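Long-range contacts in putative dienelactone hydrolase (PDB 3F67), which probably hydrolyses ester or lactone bonds, as an alpha/beta-hydrolase of the dienelactone hydrolase family: residues Pro33-Val38 with Leu118-Cys123; Ala141-Tyr146 with Pro171-Tyr176. One frame throughout, in Å; residues are numbered along the deposited sequence.

Contact 1: Pro33-Val38 with Leu118-Cys123; sequences PIVIVV and LITGFC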
ATOM      1  N   PRO A  33      16.981  -0.748  -0.846  1.00 13.50           N
ATOM      2  CA  PRO A  33      15.738   0.024  -1.062  1.00 13.94           C
ATOM      3  C   PRO A  33      14.602  -0.640  -0.260  1.00 13.12           C
ATOM      4  O   PRO A  33      14.548  -1.912  -0.150  1.00 13.20           O
ATOM      5  CB  PRO A  33      15.487  -0.115  -2.592  1.00 14.25           C
ATOM      6  CG  PRO A  33      16.219  -1.420  -2.970  1.00 14.26           C
ATOM      7  CD  PRO A  33      17.363  -1.605  -2.016  1.00 13.43           C
ATOM      8  N   ILE A  34      13.702   0.177   0.291  1.00 13.32           N
ATOM      9  CA  ILE A  34      12.659  -0.308   1.192  1.00 13.42           C
ATOM     10  C   ILE A  34      11.325  -0.223   0.478  1.00 14.60           C
ATOM     11  O   ILE A  34      11.011   0.838  -0.077  1.00 14.71           O
ATOM     12  CB  ILE A  34      12.565   0.630   2.427  1.00 13.56           C
ATOM     13  CG1 ILE A  34      13.928   0.683   3.167  1.00 15.41           C
ATOM     14  CG2 ILE A  34      11.370   0.246   3.336  1.00 14.59           C
ATOM     15  CD1 ILE A  34      14.099   1.955   3.959  1.00 16.35           C
ATOM     16  N   VAL A  35      10.531  -1.303   0.512  1.00 13.14           N
ATOM     17  CA  VAL A  35       9.134  -1.170   0.079  1.00 13.89           C
ATOM     18  C   VAL A  35       8.242  -1.451   1.294  1.00 14.29           C
ATOM     19  O   VAL A  35       8.169  -2.603   1.777  1.00 15.16           O
ATOM     20  CB  VAL A  35       8.757  -2.115  -1.105  1.00 12.88           C
ATOM     21  CG1 VAL A  35       7.259  -1.917  -1.490  1.00 14.51           C
ATOM     22  CG2 VAL A  35       9.675  -1.868  -2.306  1.00 15.21           C
ATOM     23  N   ILE A  36       7.546  -0.424   1.757  1.00 12.72           N
ATOM     24  CA  ILE A  36       6.495  -0.671   2.781  1.00 14.66           C
ATOM     25  C   ILE A  36       5.291  -1.250   2.019  1.00 14.93           C
ATOM     26  O   ILE A  36       4.926  -0.725   0.964  1.00 14.63           O
ATOM     27  CB  ILE A  36       6.132   0.613   3.424  1.00 14.97           C
ATOM     28  CG1 ILE A  36       7.354   1.184   4.210  1.00 16.48           C
ATOM     29  CG2 ILE A  36       4.922   0.422   4.388  1.00 18.63           C
ATOM     30  CD1 ILE A  36       7.017   2.534   4.865  1.00 19.07           C
ATOM     31  N   VAL A  37       4.711  -2.338   2.524  1.00 13.92           N
ATOM     32  CA  VAL A  37       3.618  -3.019   1.825  1.00 13.41           C
ATOM     33  C   VAL A  37       2.371  -2.814   2.689  1.00 14.74           C
ATOM     34  O   VAL A  37       2.351  -3.241   3.872  1.00 14.75           O
ATOM     35  CB  VAL A  37       3.904  -4.527   1.706  1.00 14.91           C
ATOM     36  CG1 VAL A  37       2.693  -5.233   1.063  1.00 13.30           C
ATOM     37  CG2 VAL A  37       5.155  -4.761   0.802  1.00 13.01           C
ATOM     38  N   VAL A  38       1.341  -2.169   2.129  1.00 13.44           N
ATOM     39  CA  VAL A  38       0.143  -1.875   2.945  1.00 12.92           C
ATOM     40  C   VAL A  38      -0.978  -2.857   2.646  1.00 14.13           C
ATOM     41  O   VAL A  38      -1.434  -2.985   1.492  1.00 13.26           O
ATOM     42  CB  VAL A  38      -0.405  -0.454   2.731  1.00 12.60           C
ATOM     43  CG1 VAL A  38      -1.449  -0.088   3.856  1.00 13.05           C
ATOM     44  CG2 VAL A  38       0.709   0.587   2.703  1.00 13.71           C
ATOM     45  N   LEU A 118      10.086   3.478  -0.546  1.00 12.95           N
ATOM     46  CA  LEU A 118       9.030   3.212  -1.569  1.00 12.78           C
ATOM     47  C   LEU A 118       7.819   2.629  -0.840  1.00 13.70           C
ATOM     48  O   LEU A 118       7.952   2.096   0.281  1.00 14.52           O
ATOM     49  CB  LEU A 118       9.553   2.200  -2.580  1.00 12.06           C
ATOM     50  CG  LEU A 118      10.841   2.583  -3.301  1.00 13.99           C
ATOM     51  CD1 LEU A 118      11.429   1.362  -3.997  1.00 14.58           C
ATOM     52  CD2 LEU A 118      10.592   3.731  -4.285  1.00 14.56           C
ATOM     53  N   ILE A 119       6.630   2.669  -1.459  1.00 13.78           N
ATOM     54  CA  ILE A 119       5.484   2.046  -0.819  1.00 13.13           C
ATOM     55  C   ILE A 119       4.541   1.491  -1.884  1.00 13.76           C
ATOM     56  O   ILE A 119       4.385   2.078  -2.969  1.00 13.06           O
ATOM     57  CB  ILE A 119       4.750   3.065   0.089  1.00 14.09           C
ATOM     58  CG1 ILE A 119       3.622   2.408   0.872  1.00 14.30           C
ATOM     59  CG2 ILE A 119       4.265   4.312  -0.719  1.00 13.98           C
ATOM     60  CD1 ILE A 119       3.041   3.390   2.008  1.00 15.17           C
ATOM     61  N   THR A 120       3.924   0.362  -1.578  1.00 13.87           N
ATOM     62  CA  THR A 120       2.836  -0.144  -2.418  1.00 14.02           C
ATOM     63  C   THR A 120       1.727  -0.669  -1.506  1.00 14.30           C
ATOM     64  O   THR A 120       1.987  -1.114  -0.378  1.00 16.27           O
ATOM     65  CB  THR A 120       3.342  -1.229  -3.407  1.00 15.01           C
ATOM     66  OG1 THR A 120       2.333  -1.467  -4.399  1.00 13.63           O
ATOM     67  CG2 THR A 120       3.720  -2.569  -2.694  1.00 15.66           C
ATOM     68  N   GLY A 121       0.503  -0.632  -1.987  1.00 14.48           N
ATOM     69  CA  GLY A 121      -0.599  -1.064  -1.109  1.00 14.45           C
ATOM     70  C   GLY A 121      -1.800  -1.456  -1.937  1.00 14.76           C
ATOM     71  O   GLY A 121      -1.932  -1.023  -3.078  1.00 14.26           O
ATOM     72  N   PHE A 122      -2.680  -2.271  -1.342  1.00 14.38           N
ATOM     73  CA  PHE A 122      -3.752  -2.926  -2.101  1.00 13.81           C
ATOM     74  C   PHE A 122      -5.085  -2.646  -1.447  1.00 14.96           C
ATOM     75  O   PHE A 122      -5.203  -2.791  -0.246  1.00 16.47           O
ATOM     76  CB  PHE A 122      -3.511  -4.460  -2.120  1.00 14.22           C
ATOM     77  CG  PHE A 122      -2.184  -4.815  -2.718  1.00 15.24           C
ATOM     78  CD1 PHE A 122      -2.083  -5.099  -4.079  1.00 15.43           C
ATOM     79  CD2 PHE A 122      -1.033  -4.796  -1.911  1.00 17.13           C
ATOM     80  CE1 PHE A 122      -0.785  -5.386  -4.669  1.00 16.20           C
ATOM     81  CE2 PHE A 122       0.236  -5.027  -2.473  1.00 16.68           C
ATOM     82  CZ  PHE A 122       0.348  -5.328  -3.842  1.00 14.22           C
ATOM     83  N   CYS A 123      -6.055  -2.247  -2.259  0.50 15.48           N
ATOM     84  CA  CYS A 123      -7.419  -2.122  -1.797  0.50 16.82           C
ATOM     85  C   CYS A 123      -7.498  -1.005  -0.741  0.50 16.23           C
ATOM     86  O   CYS A 123      -7.156   0.148  -1.058  0.50 15.70           O
ATOM     87  CB  CYS A 123      -7.892  -3.474  -1.276  0.50 17.70           C
ATOM     88  SG  CYS A 123      -9.585  -3.393  -1.083  0.50 23.29           S
TER

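Contact 2: Ala141-Tyr146 with Pro171-Tyr176; sequences AAVAWY and PVLGLY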
ATOM      1  N   ALA A 141       8.718   7.017  -4.252  1.00 13.82           N
ATOM      2  CA  ALA A 141       7.687   6.645  -5.218  1.00 14.02           C
ATOM      3  C   ALA A 141       6.661   5.738  -4.577  1.00 14.06           C
ATOM      4  O   ALA A 141       6.910   5.166  -3.484  1.00 14.24           O
ATOM      5  CB  ALA A 141       8.330   5.932  -6.441  1.00 13.96           C
ATOM      6  N   ALA A 142       5.501   5.625  -5.244  1.00 13.77           N
ATOM      7  CA  ALA A 142       4.374   4.868  -4.659  1.00 13.52           C
ATOM      8  C   ALA A 142       3.596   4.187  -5.777  1.00 13.69           C
ATOM      9  O   ALA A 142       3.480   4.723  -6.886  1.00 13.85           O
ATOM     10  CB  ALA A 142       3.406   5.809  -3.879  1.00 12.99           C
ATOM     11  N   VAL A 143       3.101   2.990  -5.487  1.00 13.49           N
ATOM     12  CA  VAL A 143       2.215   2.241  -6.408  1.00 14.86           C
ATOM     13  C   VAL A 143       0.964   1.823  -5.643  1.00 13.64           C
ATOM     14  O   VAL A 143       1.044   1.012  -4.699  1.00 14.46           O
ATOM     15  CB  VAL A 143       2.935   1.005  -7.036  1.00 14.26           C
ATOM     16  CG1 VAL A 143       1.953   0.223  -7.990  1.00 15.21           C
ATOM     17  CG2 VAL A 143       4.182   1.525  -7.860  1.00 15.63           C
ATOM     18  N   ALA A 144      -0.192   2.367  -6.066  1.00 13.71           N
ATOM     19  CA  ALA A 144      -1.471   2.141  -5.345  1.00 13.22           C
ATOM     20  C   ALA A 144      -2.292   1.192  -6.214  1.00 13.78           C
ATOM     21  O   ALA A 144      -2.549   1.484  -7.406  1.00 14.89           O
ATOM     22  CB  ALA A 144      -2.185   3.466  -5.191  1.00 13.12           C
ATOM     23  N   TRP A 145      -2.707   0.060  -5.644  1.00 13.54           N
ATOM     24  CA  TRP A 145      -3.557  -0.862  -6.387  1.00 13.74           C
ATOM     25  C   TRP A 145      -4.998  -0.724  -5.914  1.00 14.12           C
ATOM     26  O   TRP A 145      -5.287  -0.972  -4.757  1.00 14.63           O
ATOM     27  CB  TRP A 145      -3.150  -2.294  -6.156  1.00 13.93           C
ATOM     28  CG  TRP A 145      -1.702  -2.646  -6.486  1.00 13.61           C
ATOM     29  CD1 TRP A 145      -0.561  -2.201  -5.828  1.00 12.23           C
ATOM     30  CD2 TRP A 145      -1.256  -3.612  -7.472  1.00 12.78           C
ATOM     31  NE1 TRP A 145       0.558  -2.824  -6.383  1.00 13.59           N
ATOM     32  CE2 TRP A 145       0.153  -3.704  -7.360  1.00 14.32           C
ATOM     33  CE3 TRP A 145      -1.926  -4.403  -8.433  1.00 14.28           C
ATOM     34  CZ2 TRP A 145       0.944  -4.566  -8.216  1.00 14.73           C
ATOM     35  CZ3 TRP A 145      -1.183  -5.312  -9.242  1.00 13.00           C
ATOM     36  CH2 TRP A 145       0.247  -5.368  -9.125  1.00 15.19           C
ATOM     37  N   TYR A 146      -5.866  -0.344  -6.849  1.00 13.74           N
ATOM     38  CA  TYR A 146      -7.334  -0.231  -6.660  1.00 15.38           C
ATOM     39  C   TYR A 146      -7.709   0.270  -5.267  1.00 15.87           C
ATOM     40  O   TYR A 146      -8.429  -0.417  -4.508  1.00 16.56           O
ATOM     41  CB  TYR A 146      -8.024  -1.563  -7.001  1.00 14.68           C
ATOM     42  CG  TYR A 146      -7.225  -2.832  -6.745  1.00 15.15           C
ATOM     43  CD1 TYR A 146      -7.216  -3.440  -5.480  1.00 15.01           C
ATOM     44  CD2 TYR A 146      -6.546  -3.465  -7.782  1.00 15.72           C
ATOM     45  CE1 TYR A 146      -6.510  -4.618  -5.245  1.00 16.01           C
ATOM     46  CE2 TYR A 146      -5.855  -4.670  -7.560  1.00 15.61           C
ATOM     47  CZ  TYR A 146      -5.829  -5.217  -6.314  1.00 15.15           C
ATOM     48  OH  TYR A 146      -5.161  -6.383  -6.094  1.00 17.39           O
ATOM     49  N   PRO A 171       6.133  10.450  -7.189  1.00 16.60           N
ATOM     50  CA  PRO A 171       5.374   9.900  -8.320  1.00 15.84           C
ATOM     51  C   PRO A 171       4.535   8.698  -7.900  1.00 14.95           C
ATOM     52  O   PRO A 171       5.077   7.777  -7.247  1.00 15.62           O
ATOM     53  CB  PRO A 171       6.478   9.439  -9.314  1.00 15.98           C
ATOM     54  CG  PRO A 171       7.684  10.181  -8.891  1.00 19.14           C
ATOM     55  CD  PRO A 171       7.593  10.387  -7.421  1.00 16.42           C
ATOM     56  N   VAL A 172       3.243   8.714  -8.255  1.00 13.77           N
ATOM     57  CA  VAL A 172       2.348   7.622  -7.866  1.00 13.87           C
ATOM     58  C   VAL A 172       1.799   6.982  -9.102  1.00 13.51           C
ATOM     59  O   VAL A 172       1.278   7.669  -9.979  1.00 14.07           O
ATOM     60  CB  VAL A 172       1.134   8.115  -7.040  1.00 13.77           C
ATOM     61  CG1 VAL A 172       0.341   6.921  -6.598  1.00 14.21           C
ATOM     62  CG2 VAL A 172       1.598   8.917  -5.796  1.00 13.57           C
ATOM     63  N   LEU A 173       1.927   5.664  -9.175  1.00 12.94           N
ATOM     64  CA  LEU A 173       1.300   4.868 -10.263  1.00 13.40           C
ATOM     65  C   LEU A 173       0.073   4.192  -9.651  1.00 13.25           C
ATOM     66  O   LEU A 173       0.196   3.516  -8.603  1.00 15.15           O
ATOM     67  CB  LEU A 173       2.268   3.750 -10.687  1.00 13.52           C
ATOM     68  CG  LEU A 173       1.685   2.643 -11.546  1.00 13.10           C
ATOM     69  CD1 LEU A 173       1.110   3.175 -12.923  1.00 14.81           C
ATOM     70  CD2 LEU A 173       2.829   1.642 -11.872  1.00 13.84           C
ATOM     71  N   GLY A 174      -1.096   4.330 -10.277  1.00 13.52           N
ATOM     72  CA  GLY A 174      -2.273   3.587  -9.791  1.00 15.14           C
ATOM     73  C   GLY A 174      -2.576   2.438 -10.742  1.00 15.23           C
ATOM     74  O   GLY A 174      -2.483   2.586 -11.959  1.00 15.40           O
ATOM     75  N   LEU A 175      -2.933   1.283 -10.195  1.00 14.53           N
ATOM     76  CA  LEU A 175      -3.283   0.112 -11.035  1.00 13.73           C
ATOM     77  C   LEU A 175      -4.733  -0.242 -10.699  1.00 14.62           C
ATOM     78  O   LEU A 175      -5.027  -0.686  -9.585  1.00 15.12           O
ATOM     79  CB  LEU A 175      -2.317  -1.056 -10.682  1.00 14.17           C
ATOM     80  CG  LEU A 175      -0.838  -0.716 -10.984  1.00 14.53           C
ATOM     81  CD1 LEU A 175       0.093  -1.806 -10.385  1.00 14.00           C
ATOM     82  CD2 LEU A 175      -0.580  -0.571 -12.548  1.00 13.36           C
ATOM     83  N   TYR A 176      -5.646  -0.018 -11.661  1.00 14.20           N
ATOM     84  CA  TYR A 176      -7.091  -0.038 -11.383  1.00 15.09           C
ATOM     85  C   TYR A 176      -7.788  -0.999 -12.355  1.00 15.50           C
ATOM     86  O   TYR A 176      -7.292  -1.225 -13.475  1.00 16.04           O
ATOM     87  CB  TYR A 176      -7.649   1.403 -11.476  1.00 14.21           C
ATOM     88  CG  TYR A 176      -7.362   2.148 -10.174  1.00 14.79           C
ATOM     89  CD1 TYR A 176      -6.034   2.485  -9.813  1.00 13.69           C
ATOM     90  CD2 TYR A 176      -8.402   2.491  -9.296  1.00 14.62           C
ATOM     91  CE1 TYR A 176      -5.750   3.097  -8.622  1.00 15.55           C
ATOM     92  CE2 TYR A 176      -8.132   3.139  -8.066  1.00 14.18           C
ATOM     93  CZ  TYR A 176      -6.806   3.445  -7.749  1.00 13.31           C
ATOM     94  OH  TYR A 176      -6.503   4.028  -6.532  1.00 14.83           O
TER

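Contact 1: Pro33-Val38 with Leu118-Cys123
I34 and L118 open a ladder of five backbone hydrogen bonds that joins these two parallel strands, L118 N giving to I34 O at 2.8 Å with a bent angle of 131° at the hydrogen. The ladder continues from I36 N to L118 O, T120 N to I36 O and V38 N to T120 O, and ends with a longer bond from F122 N to V38 O, 3.2 Å. Weaker CA-H...O contacts fill the rungs between; I119 CA, for one, lies 3.3 Å from I36 O. Both are central strands of the alpha/beta-hydrolase sheet, and strand 116-122 leads into C123, at the N-cap of helix 124-133, consistent with a nucleophile elbow, with the C123 side chain against H212 of a possible Cys-His-Asp triad. On one face V35 splits its methyls: CG1, anti to the backbone N (chi1 180°), meets T120 CG2 at 3.8 Å, while CG2 reaches L118 CD1 at 4.0 Å. T120 OG1 is hydrogen-bonded to V143 O of the next strand. On this V35 side, V37 CG1 approaches the edge of the F122 ring, 4.3 Å from CE2. On the other face I119 CD1 crosses to V38 CG2, 3.7 Å away, beneath helices 93-108 and 124-133. There G121 CA comes 3.9 Å from V38 CB.

Contact 2: Ala141-Tyr146 with Pro171-Tyr176
With chi1 at -57° and -62°, W145 and L175 both hold CG anti to the carbonyl carbon, and their side chains run the same way, alongside each other. L175 CD1 therefore sits squarely over the indole, 3.5 Å from the centroid of the W145 six-membered ring, in a CH-pi contact only 7° off the normal. The same methyl touches V143 CG1 at 3.6 Å, so one leucine branch fills the corner between valine and tryptophan. Beneath this face runs a parallel ladder: A142 N to P171 O, L173 N to A142 O, A144 N to L173 O, L175 N to A144 O (2.8 Å) and Y146 N to L175 O (2.9 Å). The strands belong to a beta-alpha-beta unit of the alpha/beta-hydrolase sheet, linked through the short helix 161-164. Across the sheet, where A144 pairs with G174, A142, A144 and V172 pack on helix 124-133, and V172 CG2 lies 4.1 Å from A142 CB. At the C-terminal end the Y176 ring lies over the backbone of Y146, whose CA is 3.8 Å from the Y176 ring centroid. Y176 OH bonds to G147 O and W130 NE1; Y146 OH accepts from N215 N, and its ring meets H212 of the possible catalytic triad.

Both contacts are buried pairings of parallel strands in one sheet, and strands 116-122 and 141-145 lie next to each other, so the four segments form a continuous block. Contact 1 is nearer the centre of the chain, about 5 Å against 8 Å for contact 2, measured between centres. Between them G121 O and W145 N, 2.9 Å apart, probably form a backbone hydrogen bond, I119 CG2 packs on A142 CB at 3.6 Å, and the F122 and W145 rings meet. Contact 1 is chiefly aliphatic and leads to the presumed nucleophile; contact 2 adds aromatic rings and ends in tyrosines close to the presumed active site. On one face helix 124-133 packs against both.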